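UDP-N-acetylglucosamine 2-epimerase (Listeria monocytogenes, PDB 3OT5) probably interconverts UDP-N-acetylglucosamine and UDP-N-acetylmannosamine by inverting the sugar at carbon 2. Local coordinates at residues Asp203-Lys206 / Thr207-Gln210. Sequence-based numbering, arbitrary orientation.
Sequences DALK and TTVQ
Thr208 turns its hydroxyl back over the last full turn of the helix, and OG1 is within reach of Ala204 O at 3.3 Å, a weak contact at most, since its stronger partner is ND1 of His296. With chi1 at 60°, OG1 is laid against Leu205 CA at 3.4 Å while CG2 sits 3.5 Å from Ala204 O. A short polar side chain suits a buried site like this, between a backbone carbonyl and a neighbouring helix. Ala204 O accepts two amides: Thr208 N lies nearly in line with the carbonyl at 2.9 Å, whereas Thr207 N comes in from above the carbonyl plane. Ala204 itself, with only a methyl group, lets helix 37-51 come close through Ile41 and Pro45. That helix belongs to the first Rossmann-like half of this GT-B-like fold, whereas Leu205 and Val209 touch helix 292-301 of the second, which places helix 200-208 at their junction. Branched apolar chains suit that side; Val209 CG2 meets Leu205 CB at 4.2 Å and lies 3.2 Å from Leu205 O, which accepts Val209 N at 3.1 Å just as the chain leaves helical geometry. On the more open flank, a water donates to Asp203 O and joins it to Thr207 OG1, a hydroxyl suited to a partly exposed place, while the long chain of Lys206 carries NZ to the carbonyl of Gly378.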
loop_
_atom_site.group_PDB
_atom_site.type_symbol
_atom_site.label_atom_id
_atom_site.label_comp_id
_atom_site.label_asym_id
_atom_site.label_seq_id
_atom_site.Cartn_x
_atom_site.Cartn_y
_atom_site.Cartn_z
ATOM N N ASP A 203 5.136 -4.476 5.867
ATOM C CA ASP A 203 6.415 -5.205 5.941
ATOM C C ASP A 203 7.472 -4.410 5.166
ATOM O O ASP A 203 8.640 -4.345 5.558
ATOM C CB ASP A 203 6.373 -6.623 5.321
ATOM C CG ASP A 203 5.340 -7.549 5.955
ATOM O OD1 ASP A 203 5.586 -8.779 5.940
ATOM O OD2 ASP A 203 4.296 -7.086 6.466
ATOM N N ALA A 204 7.061 -3.827 4.051
ATOM C CA ALA A 204 7.973 -3.047 3.205
ATOM C C ALA A 204 8.692 -1.921 3.964
ATOM O O ALA A 204 9.835 -1.618 3.679
ATOM C CB ALA A 204 7.225 -2.469 2.029
ATOM N N LEU A 205 8.015 -1.315 4.924
ATOM C CA LEU A 205 8.590 -0.220 5.710
ATOM C C LEU A 205 9.885 -0.633 6.424
ATOM O O LEU A 205 10.773 0.198 6.651
ATOM C CB LEU A 205 7.567 0.293 6.732
ATOM C CG LEU A 205 6.239 0.848 6.169
ATOM C CD1 LEU A 205 5.212 1.140 7.290
ATOM C CD2 LEU A 205 6.469 2.091 5.320
ATOM N N LYS A 206 10.015 -1.913 6.767
ATOM C CA LYS A 206 11.222 -2.360 7.451
ATOM C C LYS A 206 12.430 -2.170 6.535
ATOM O O LYS A 206 13.539 -1.971 7.005
ATOM C CB LYS A 206 11.095 -3.821 7.907
ATOM C CG LYS A 206 9.966 -4.074 8.922
ATOM C CD LYS A 206 9.885 -5.540 9.362
ATOM C CE LYS A 206 9.562 -6.475 8.190
ATOM N NZ LYS A 206 9.398 -7.887 8.624
ATOM N N THR A 207 12.206 -2.182 5.225
ATOM C CA THR A 207 13.300 -2.021 4.274
ATOM C C THR A 207 13.390 -0.631 3.643
ATOM O O THR A 207 14.475 -0.131 3.405
ATOM C CB THR A 207 13.184 -3.047 3.117
ATOM O OG1 THR A 207 13.133 -4.372 3.646
ATOM C CG2 THR A 207 14.372 -2.921 2.159
ATOM N N THR A 208 12.257 -0.017 3.348
ATOM C CA THR A 208 12.254 1.310 2.697
ATOM C C THR A 208 12.678 2.439 3.635
ATOM O O THR A 208 13.279 3.428 3.195
ATOM C CB THR A 208 10.871 1.626 2.133
ATOM O OG1 THR A 208 9.930 1.616 3.197
ATOM C CG2 THR A 208 10.459 0.587 1.091
ATOM N N VAL A 209 12.347 2.298 4.917
ATOM C CA VAL A 209 12.725 3.279 5.929
ATOM C C VAL A 209 14.177 3.036 6.280
ATOM O O VAL A 209 14.535 1.965 6.783
ATOM C CB VAL A 209 11.892 3.152 7.210
ATOM C CG1 VAL A 209 12.405 4.130 8.261
ATOM C CG2 VAL A 209 10.420 3.391 6.907
ATOM N N GLN A 210 15.011 4.035 6.013
ATOM C CA GLN A 210 16.435 3.933 6.248
ATOM C C GLN A 210 16.833 4.235 7.680
ATOM O O GLN A 210 16.203 5.042 8.356
ATOM C CB GLN A 210 17.173 4.906 5.336
ATOM C CG GLN A 210 16.943 4.699 3.848
ATOM C CD GLN A 210 17.782 5.652 3.007
ATOM O OE1 GLN A 210 18.390 6.586 3.531
ATOM N NE2 GLN A 210 17.830 5.408 1.706
HETATM O O HOH W 1 10.688 -5.326 3.960
#